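Local coordinates for protein PipY (Synechococcus elongatus, PDB 5NLC) that binds pyridoxal 5'-phosphate in a modified TIM barrel and is probably involved in keeping the cellular supply of this vitamin B6 cofactor in balance, at residues 20-25 with 68-73; 50-55 with 83-88; 115-120 with 131-136. All blocks are in the same frame, centred on the assembly; numbering follows the deposited sequence.

Interaction 1 (20-25 with 68-73); sequences QLIAVS and HLLGKL
Both imidazole nitrogens of His-68, the ring that Ile-22 covers, are hydrogen-bonded: ND1 to His-89 NE2 and NE2 to His-43 ND1. The contact lies inside the modified TIM barrel of a fold type III pyridoxal phosphate protein. Strands 20-24 and 66-69 are not neighbours in the parallel sheet, since strand 43-46 runs between them, and the nearest CA atoms, those of Ile-22 and His-68, are 7.7 Å apart. Side chains pointing into the barrel bridge that gap.

The evidence for a CH-pi contact is direct: Ile-22 CD1 stands 3.8 Å from the centroid of the His-68 ring, on a line 24° from the ring normal. It is thus over the face but displaced toward the rim, nearest to the ring atom ND1, 3.5 Å from Ile-22 CD1. The branch methyl lies nearer the root of the ring, with Ile-22 CG2 4.1 Å from His-68 CG. An extended arm, with CD1 anti to CA (chi2 165°), carries the isoleucine methyl this far over the ring. Bonds to two further histidines, His-43 and His-89, should restrict rotation of the imidazole, while Trp-87 stacks on it and Trp-208 meets it edge-to-face. The polar atoms of this buried ring are therefore satisfied within the barrel.

Two residues further on, at Val-24 and at Leu-70 just beyond strand 66-69, the contact becomes purely aliphatic. Leu-70 divides its methyls between two partners: CD2 lies a loose 4.3 Å from Ile-22 CD1, and CD1 meets Val-24. This end borders the cofactor site, empty here: the Leu-70 side chain is about 4 Å from that of Asn-47 and the Val-24 side chain about 4 Å from that of Arg-210, both of which bind pyridoxal phosphate in the cofactor-bound protein. The pair itself closes methyl to methyl, Val-24 CG2 to Leu-70 CD1 at 3.8 Å.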
loop_
_atom_site.group_PDB
_atom_site.type_symbol
_atom_site.label_atom_id
_atom_site.label_comp_id
_atom_site.label_asym_id
_atom_site.label_seq_id
_atom_site.Cartn_x
_atom_site.Cartn_y
_atom_site.Cartn_z
ATOM N N GLN A 20 -7.187 8.386 -0.133
ATOM C CA GLN A 20 -7.754 7.421 -1.064
ATOM C C GLN A 20 -7.936 6.086 -0.386
ATOM O O GLN A 20 -7.094 5.576 0.342
ATOM C CB GLN A 20 -6.877 7.341 -2.319
ATOM C CG GLN A 20 -7.039 8.560 -3.211
ATOM C CD GLN A 20 -8.480 8.671 -3.831
ATOM O OE1 GLN A 20 -9.072 7.686 -4.300
ATOM N NE2 GLN A 20 -9.046 9.871 -3.787
ATOM N N LEU A 21 -9.096 5.546 -0.614
ATOM C CA LEU A 21 -9.445 4.265 -0.111
ATOM C C LEU A 21 -9.063 3.168 -1.096
ATOM O O LEU A 21 -9.407 3.257 -2.292
ATOM C CB LEU A 21 -10.970 4.339 0.014
ATOM C CG LEU A 21 -11.672 3.214 0.605
ATOM C CD1 LEU A 21 -12.914 3.838 1.237
ATOM C CD2 LEU A 21 -12.020 2.159 -0.445
ATOM N N ILE A 22 -8.390 2.137 -0.614
ATOM C CA ILE A 22 -8.084 0.946 -1.399
ATOM C C ILE A 22 -9.087 -0.131 -0.961
ATOM O O ILE A 22 -9.151 -0.481 0.230
ATOM C CB ILE A 22 -6.653 0.436 -1.174
ATOM C CG1 ILE A 22 -5.658 1.477 -1.629
ATOM C CG2 ILE A 22 -6.414 -0.882 -1.953
ATOM C CD1 ILE A 22 -4.246 1.220 -1.120
ATOM N N ALA A 23 -9.928 -0.578 -1.899
ATOM C CA ALA A 23 -10.867 -1.625 -1.614
ATOM C C ALA A 23 -10.153 -2.983 -1.612
ATOM O O ALA A 23 -9.637 -3.437 -2.630
ATOM C CB ALA A 23 -12.016 -1.634 -2.591
ATOM N N VAL A 24 -10.072 -3.588 -0.452
ATOM C CA VAL A 24 -9.390 -4.867 -0.262
ATOM C C VAL A 24 -10.334 -5.980 -0.728
ATOM O O VAL A 24 -11.330 -6.259 -0.064
ATOM C CB VAL A 24 -8.909 -5.098 1.172
ATOM C CG1 VAL A 24 -8.245 -6.471 1.265
ATOM C CG2 VAL A 24 -7.979 -3.987 1.617
ATOM N N SER A 25 -10.029 -6.543 -1.892
ATOM C CA SER A 25 -10.940 -7.456 -2.604
ATOM C C SER A 25 -10.600 -8.919 -2.284
ATOM O O SER A 25 -11.151 -9.807 -2.865
ATOM C CB SER A 25 -10.857 -7.221 -4.130
ATOM O OG SER A 25 -9.505 -7.265 -4.614
ATOM N N HIS A 68 -3.187 -2.769 -6.210
ATOM C CA HIS A 68 -2.265 -2.522 -5.095
ATOM C C HIS A 68 -1.949 -3.856 -4.441
ATOM O O HIS A 68 -2.902 -4.599 -4.072
ATOM C CB HIS A 68 -2.955 -1.638 -4.057
ATOM C CG HIS A 68 -3.249 -0.245 -4.527
ATOM N ND1 HIS A 68 -2.493 0.831 -4.141
ATOM C CD2 HIS A 68 -4.191 0.248 -5.351
ATOM C CE1 HIS A 68 -2.942 1.925 -4.732
ATOM N NE2 HIS A 68 -4.015 1.610 -5.423
ATOM N N LEU A 69 -0.668 -4.180 -4.249
ATOM C CA LEU A 69 -0.286 -5.322 -3.485
ATOM C C LEU A 69 -0.000 -4.861 -2.070
ATOM O O LEU A 69 0.829 -3.994 -1.824
ATOM C CB LEU A 69 0.953 -6.018 -4.122
ATOM C CG LEU A 69 1.537 -7.154 -3.305
ATOM C CD1 LEU A 69 0.508 -8.264 -3.167
ATOM C CD2 LEU A 69 2.768 -7.717 -3.971
ATOM N N LEU A 70 -0.697 -5.481 -1.112
ATOM C CA LEU A 70 -0.691 -5.030 0.226
ATOM C C LEU A 70 0.041 -5.940 1.209
ATOM O O LEU A 70 0.265 -5.524 2.337
ATOM C CB LEU A 70 -2.137 -4.863 0.685
ATOM C CG LEU A 70 -2.986 -3.870 -0.113
ATOM C CD1 LEU A 70 -4.421 -3.937 0.420
ATOM C CD2 LEU A 70 -2.388 -2.504 -0.095
ATOM N N GLY A 71 0.287 -7.190 0.874
ATOM C CA GLY A 71 0.870 -8.101 1.813
ATOM C C GLY A 71 2.299 -8.434 1.437
ATOM O O GLY A 71 2.848 -7.905 0.466
ATOM N N LYS A 72 2.840 -9.397 2.168
ATOM C CA LYS A 72 4.270 -9.770 2.124
ATOM C C LYS A 72 4.612 -10.217 0.716
ATOM O O LYS A 72 3.895 -10.989 0.137
ATOM C CB LYS A 72 4.492 -10.920 3.105
ATOM C CG LYS A 72 5.811 -11.684 3.046
ATOM C CD LYS A 72 6.971 -10.806 3.480
ATOM C CE LYS A 72 8.281 -11.628 3.427
ATOM N NZ LYS A 72 9.471 -10.800 3.724
ATOM N N LEU A 73 5.727 -9.779 0.188
ATOM C CA LEU A 73 6.106 -10.146 -1.171
ATOM C C LEU A 73 7.433 -10.836 -1.046
ATOM O O LEU A 73 8.400 -10.224 -0.609
ATOM C CB LEU A 73 6.214 -8.910 -2.041
ATOM C CG LEU A 73 6.742 -9.128 -3.462
ATOM C CD1 LEU A 73 5.951 -10.208 -4.219
ATOM C CD2 LEU A 73 6.816 -7.846 -4.274
#

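Interaction 2 (50-55 with 83-88); sequences QEAIAK and EHFDWI
Ala-52 and Phe-85 form the tight, buried half of this contact, and Ile-53 and His-84 the half closer to solvent. In the TIM-barrel architecture, helix 49-56 here packs on the outer side of the sheet against the end of helix 78-84 and the turn that leads from it into strand 87-91.

On the side facing the sheet, Phe-85 is the first residue after helix 78-84 to leave helical geometry, and its ring extends to helix 49-56 with CZ foremost. Its atom CZ is 3.3 Å from Ala-52 CB, a short separation for two carbons. The ring atoms beside it are almost evenly spaced from the same methyl: Phe-85 CE1 is 4.0 Å and Phe-85 CE2 4.1 Å from Ala-52 CB. The approach is oblique to the ring. Trp-67 and Leu-69 of strand 66-69 also touch Phe-85, which places the ring between helix and sheet.

Toward the solvent, partly exposed side chains replace buried ones and the contact spreads over a whole ring. Ile-53 CG1 sits 3.6 Å from the centroid of the His-84 imidazole, only 6° from the ring normal, which identifies a CH-pi contact over the centre of the face. The backbones are close here too, with the CA atoms of Ile-53 and His-84 6.8 Å apart. A chi1 of -70° sets CG1 anti to the carbonyl carbon, and the isoleucine then crosses the histidine side chain at about a right angle. The ring also has a polar tie, since ND1 of His-84 is hydrogen-bonded to OE1 of Gln-56, at the end of the same helix that carries Ile-53. The two methyls of the isoleucine lie further from the imidazole than CG1 does: Ile-53 CD1 is 3.9 Å from His-84 CD2, and Ile-53 CG2 is 4.1 Å from His-84 CE1.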
loop_
_atom_site.group_PDB
_atom_site.type_symbol
_atom_site.label_atom_id
_atom_site.label_comp_id
_atom_site.label_asym_id
_atom_site.label_seq_id
_atom_site.Cartn_x
_atom_site.Cartn_y
_atom_site.Cartn_z
ATOM N N GLN A 50 -0.656 -14.386 -6.194
ATOM C CA GLN A 50 -1.371 -15.413 -6.993
ATOM C C GLN A 50 -2.883 -15.271 -6.982
ATOM O O GLN A 50 -3.507 -15.384 -8.021
ATOM C CB GLN A 50 -0.969 -16.830 -6.576
ATOM C CG GLN A 50 0.487 -17.161 -6.883
ATOM C CD GLN A 50 0.843 -17.225 -8.390
ATOM O OE1 GLN A 50 2.021 -17.021 -8.747
ATOM N NE2 GLN A 50 -0.157 -17.530 -9.275
ATOM N N GLU A 51 -3.454 -14.960 -5.838
ATOM C CA GLU A 51 -4.887 -14.701 -5.747
ATOM C C GLU A 51 -5.297 -13.509 -6.600
ATOM O O GLU A 51 -6.336 -13.566 -7.274
ATOM C CB GLU A 51 -5.306 -14.503 -4.286
ATOM C CG GLU A 51 -5.163 -15.777 -3.465
ATOM C CD GLU A 51 -5.184 -15.535 -1.951
ATOM O OE1 GLU A 51 -5.518 -14.405 -1.468
ATOM O OE2 GLU A 51 -4.853 -16.519 -1.235
ATOM N N ALA A 52 -4.466 -12.463 -6.649
ATOM C CA ALA A 52 -4.734 -11.342 -7.535
ATOM C C ALA A 52 -4.682 -11.681 -9.019
ATOM O O ALA A 52 -5.608 -11.354 -9.737
ATOM C CB ALA A 52 -3.802 -10.184 -7.270
ATOM N N ILE A 53 -3.605 -12.319 -9.485
ATOM C CA ILE A 53 -3.473 -12.726 -10.895
ATOM C C ILE A 53 -4.701 -13.475 -11.352
ATOM O O ILE A 53 -5.280 -13.167 -12.412
ATOM C CB ILE A 53 -2.251 -13.652 -11.111
ATOM C CG1 ILE A 53 -0.961 -12.868 -10.956
ATOM C CG2 ILE A 53 -2.240 -14.330 -12.490
ATOM C CD1 ILE A 53 0.254 -13.763 -10.830
ATOM N N ALA A 54 -5.129 -14.445 -10.547
ATOM C CA ALA A 54 -6.264 -15.271 -10.929
ATOM C C ALA A 54 -7.486 -14.407 -11.268
ATOM O O ALA A 54 -8.193 -14.665 -12.227
ATOM C CB ALA A 54 -6.608 -16.267 -9.826
ATOM N N LYS A 55 -7.673 -13.334 -10.530
ATOM C CA LYS A 55 -8.889 -12.562 -10.609
ATOM C C LYS A 55 -8.808 -11.469 -11.679
ATOM O O LYS A 55 -9.834 -10.981 -12.145
ATOM C CB LYS A 55 -9.059 -11.885 -9.264
ATOM C CG LYS A 55 -10.460 -11.848 -8.764
ATOM C CD LYS A 55 -10.485 -11.197 -7.396
ATOM C CE LYS A 55 -10.120 -12.176 -6.322
ATOM N NZ LYS A 55 -10.315 -11.572 -4.984
ATOM N N GLU A 83 4.709 -7.398 -12.895
ATOM C CA GLU A 83 3.928 -7.582 -14.105
ATOM C C GLU A 83 2.464 -7.220 -13.861
ATOM O O GLU A 83 1.848 -6.708 -14.775
ATOM C CB GLU A 83 4.037 -9.032 -14.628
ATOM C CG GLU A 83 5.381 -9.388 -15.313
ATOM C CD GLU A 83 5.520 -10.895 -15.671
ATOM O OE1 GLU A 83 4.879 -11.752 -15.020
ATOM O OE2 GLU A 83 6.292 -11.225 -16.601
ATOM N N HIS A 84 1.948 -7.464 -12.639
ATOM C CA HIS A 84 0.533 -7.417 -12.326
ATOM C C HIS A 84 0.078 -6.268 -11.436
ATOM O O HIS A 84 -1.084 -6.086 -11.359
ATOM C CB HIS A 84 0.072 -8.750 -11.718
ATOM C CG HIS A 84 0.123 -9.869 -12.711
ATOM N ND1 HIS A 84 -0.943 -10.190 -13.524
ATOM C CD2 HIS A 84 1.148 -10.667 -13.089
ATOM C CE1 HIS A 84 -0.558 -11.140 -14.374
ATOM N NE2 HIS A 84 0.688 -11.477 -14.096
ATOM N N PHE A 85 0.950 -5.567 -10.723
ATOM C CA PHE A 85 0.501 -4.540 -9.803
ATOM C C PHE A 85 1.002 -3.178 -10.248
ATOM O O PHE A 85 2.132 -3.013 -10.691
ATOM C CB PHE A 85 0.955 -4.893 -8.394
ATOM C CG PHE A 85 0.157 -6.053 -7.788
ATOM C CD1 PHE A 85 -1.034 -5.811 -7.136
ATOM C CD2 PHE A 85 0.604 -7.330 -7.882
ATOM C CE1 PHE A 85 -1.791 -6.848 -6.612
ATOM C CE2 PHE A 85 -0.113 -8.393 -7.371
ATOM C CZ PHE A 85 -1.316 -8.160 -6.722
ATOM N N ASP A 86 0.207 -2.173 -10.034
ATOM C CA ASP A 86 0.572 -0.774 -10.242
ATOM C C ASP A 86 1.347 -0.197 -9.022
ATOM O O ASP A 86 2.274 0.575 -9.193
ATOM C CB ASP A 86 -0.741 0.006 -10.479
ATOM C CG ASP A 86 -1.493 -0.530 -11.688
ATOM O OD1 ASP A 86 -0.840 -0.468 -12.762
ATOM O OD2 ASP A 86 -2.602 -1.112 -11.544
ATOM N N TRP A 87 0.921 -0.583 -7.831
ATOM C CA TRP A 87 1.469 -0.202 -6.545
ATOM C C TRP A 87 1.841 -1.435 -5.759
ATOM O O TRP A 87 1.035 -2.427 -5.684
ATOM C CB TRP A 87 0.450 0.561 -5.664
ATOM C CG TRP A 87 0.247 1.985 -6.047
ATOM C CD1 TRP A 87 -0.518 2.418 -7.048
ATOM C CD2 TRP A 87 0.803 3.155 -5.427
ATOM N NE1 TRP A 87 -0.468 3.782 -7.147
ATOM C CE2 TRP A 87 0.320 4.260 -6.142
ATOM C CE3 TRP A 87 1.672 3.372 -4.358
ATOM C CZ2 TRP A 87 0.713 5.577 -5.859
ATOM C CZ3 TRP A 87 1.997 4.700 -4.023
ATOM C CH2 TRP A 87 1.577 5.756 -4.803
ATOM N N ILE A 88 3.016 -1.377 -5.133
ATOM C CA ILE A 88 3.435 -2.416 -4.204
ATOM C C ILE A 88 3.746 -1.728 -2.894
ATOM O O ILE A 88 4.692 -0.939 -2.835
ATOM C CB ILE A 88 4.663 -3.196 -4.745
ATOM C CG1 ILE A 88 4.347 -3.807 -6.086
ATOM C CG2 ILE A 88 5.130 -4.187 -3.677
ATOM C CD1 ILE A 88 5.543 -4.393 -6.796
#

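Interaction 3 (115-120 with 131-136); sequences LQVKLL and ADLRAE
Within a beta-alpha-beta unit of the barrel, made of strand 112-116, helix 130-141 and strand 147-152, one leucine of the helix packs on the first strand and the residue just after it. Leu-133 points inward to the 115-120 segment and uses its two methyls on two different residues. CD1 of Leu-133 meets CD1 of Leu-115 at 3.5 Å, the two side chains passing at a slant. Its other branch reaches the valine two positions further on, with Leu-133 CD2 only 3.4 Å from Val-117 CG2, tighter than ordinary carbon-carbon contact. Here the side chains run nearly perpendicular. The fork is placed by a chi1 of 180°, which sends CG of Leu-133 away from its own backbone N. Because the CA atoms of Val-117 and Leu-133 are 8.0 Å apart, it is the side chains alone that close the distance.

All three residues are buried and the joint is entirely apolar. Leu-133 also packs against Trp-128 in the loop before its helix and against Leu-178 of helix 161-181, while Leu-115 and Val-117 both touch Leu-151 of the adjoining strand 147-152.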
loop_
_atom_site.group_PDB
_atom_site.type_symbol
_atom_site.label_atom_id
_atom_site.label_comp_id
_atom_site.label_asym_id
_atom_site.label_seq_id
_atom_site.Cartn_x
_atom_site.Cartn_y
_atom_site.Cartn_z
ATOM N N LEU A 115 7.601 1.937 1.057
ATOM C CA LEU A 115 8.550 1.217 1.874
ATOM C C LEU A 115 7.883 0.927 3.227
ATOM O O LEU A 115 7.489 1.859 3.954
ATOM C CB LEU A 115 9.774 2.081 2.073
ATOM C CG LEU A 115 10.421 2.560 0.774
ATOM C CD1 LEU A 115 11.615 3.451 1.122
ATOM C CD2 LEU A 115 10.900 1.383 -0.023
ATOM N N GLN A 116 7.774 -0.340 3.550
ATOM C CA GLN A 116 7.117 -0.815 4.740
ATOM C C GLN A 116 8.147 -0.824 5.846
ATOM O O GLN A 116 9.084 -1.615 5.798
ATOM C CB GLN A 116 6.622 -2.219 4.556
ATOM C CG GLN A 116 5.788 -2.736 5.733
ATOM C CD GLN A 116 5.260 -4.122 5.531
ATOM O OE1 GLN A 116 4.807 -4.465 4.470
ATOM N NE2 GLN A 116 5.156 -4.878 6.617
ATOM N N VAL A 117 7.942 0.043 6.840
ATOM C CA VAL A 117 8.896 0.314 7.883
ATOM C C VAL A 117 8.344 -0.216 9.199
ATOM O O VAL A 117 7.191 0.011 9.533
ATOM C CB VAL A 117 9.095 1.834 8.058
ATOM C CG1 VAL A 117 10.172 2.115 9.115
ATOM C CG2 VAL A 117 9.567 2.419 6.764
ATOM N N LYS A 118 9.217 -0.846 9.972
ATOM C CA LYS A 118 8.874 -1.399 11.256
ATOM C C LYS A 118 9.392 -0.417 12.317
ATOM O O LYS A 118 10.549 -0.398 12.645
ATOM C CB LYS A 118 9.484 -2.797 11.426
ATOM C CG LYS A 118 9.193 -3.444 12.756
ATOM C CD LYS A 118 9.768 -4.855 12.911
ATOM C CE LYS A 118 8.930 -5.870 12.168
ATOM N NZ LYS A 118 9.448 -7.251 12.444
ATOM N N LEU A 119 8.494 0.390 12.820
ATOM C CA LEU A 119 8.769 1.320 13.864
ATOM C C LEU A 119 8.565 0.737 15.276
ATOM O O LEU A 119 8.969 1.341 16.230
ATOM C CB LEU A 119 7.856 2.537 13.661
ATOM C CG LEU A 119 8.179 3.458 12.466
ATOM C CD1 LEU A 119 7.063 4.472 12.319
ATOM C CD2 LEU A 119 9.468 4.193 12.713
ATOM N N LEU A 120 7.906 -0.402 15.402
ATOM C CA LEU A 120 7.707 -1.106 16.662
ATOM C C LEU A 120 8.048 -2.591 16.507
ATOM O O LEU A 120 7.848 -3.159 15.410
ATOM C CB LEU A 120 6.231 -0.969 17.111
ATOM C CG LEU A 120 5.803 0.381 17.695
ATOM C CD1 LEU A 120 4.287 0.361 17.893
ATOM C CD2 LEU A 120 6.515 0.607 19.028
ATOM N N ALA A 131 16.783 2.711 10.995
ATOM C CA ALA A 131 18.215 3.082 10.799
ATOM C C ALA A 131 18.783 2.605 9.460
ATOM O O ALA A 131 19.493 3.343 8.711
ATOM C CB ALA A 131 19.054 2.521 11.951
ATOM N N ASP A 132 18.434 1.358 9.120
ATOM C CA ASP A 132 18.818 0.799 7.826
ATOM C C ASP A 132 18.165 1.594 6.695
ATOM O O ASP A 132 18.827 1.926 5.727
ATOM C CB ASP A 132 18.489 -0.721 7.746
ATOM C CG ASP A 132 19.034 -1.419 6.467
ATOM O OD1 ASP A 132 20.164 -1.099 5.931
ATOM O OD2 ASP A 132 18.301 -2.356 5.987
ATOM N N LEU A 133 16.874 1.897 6.818
ATOM C CA LEU A 133 16.201 2.692 5.784
ATOM C C LEU A 133 16.897 4.053 5.600
ATOM O O LEU A 133 17.205 4.440 4.505
ATOM C CB LEU A 133 14.711 2.920 6.088
ATOM C CG LEU A 133 13.910 3.745 5.070
ATOM C CD1 LEU A 133 14.095 3.306 3.607
ATOM C CD2 LEU A 133 12.441 3.743 5.510
ATOM N N ARG A 134 17.216 4.734 6.678
ATOM C CA ARG A 134 17.883 6.039 6.540
ATOM C C ARG A 134 19.264 5.889 5.879
ATOM O O ARG A 134 19.653 6.674 5.032
ATOM C CB ARG A 134 18.048 6.689 7.922
ATOM C CG ARG A 134 18.612 8.103 7.866
ATOM C CD ARG A 134 18.947 8.584 9.298
ATOM N NE ARG A 134 17.755 8.967 10.051
ATOM C CZ ARG A 134 17.187 10.201 9.994
ATOM N NH1 ARG A 134 17.669 11.170 9.194
ATOM N NH2 ARG A 134 16.122 10.494 10.743
ATOM N N ALA A 135 20.001 4.855 6.257
ATOM C CA ALA A 135 21.308 4.619 5.698
ATOM C C ALA A 135 21.294 4.282 4.235
ATOM O O ALA A 135 22.286 4.523 3.533
ATOM C CB ALA A 135 22.033 3.509 6.439
ATOM N N GLU A 136 20.207 3.680 3.766
ATOM C CA GLU A 136 20.116 3.238 2.375
ATOM C C GLU A 136 19.447 4.229 1.473
ATOM O O GLU A 136 19.318 4.017 0.280
ATOM C CB GLU A 136 19.383 1.888 2.352
ATOM C CG GLU A 136 20.244 0.734 2.891
ATOM C CD GLU A 136 21.748 0.777 2.443
ATOM O OE1 GLU A 136 22.074 0.927 1.243
ATOM O OE2 GLU A 136 22.645 0.729 3.338
#

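In the fold
Interactions 1 and 2 are layers of the same part of the barrel, with centres 10 Å apart: 20-25 with 68-73 packs inside it, and 50-55 with 83-88 packs one outer helix on the end of the next and on the turn into strand 87-91. They meet where Leu-69 N lies 2.8 Å from Trp-87 O, a probable hydrogen bond. Interaction 3 touches neither; its centre is 20 Å from that of interaction 1 and 25 Å from that of interaction 2. Nearness to the cofactor site, empty in this structure, falls likewise: between side chains, Leu-70 and Val-24 are each about 4 Å from Asn-47 and Arg-210 respectively, Phe-85 about 8 Å from Asn-47 and Val-117 about 12 Å from Arg-210.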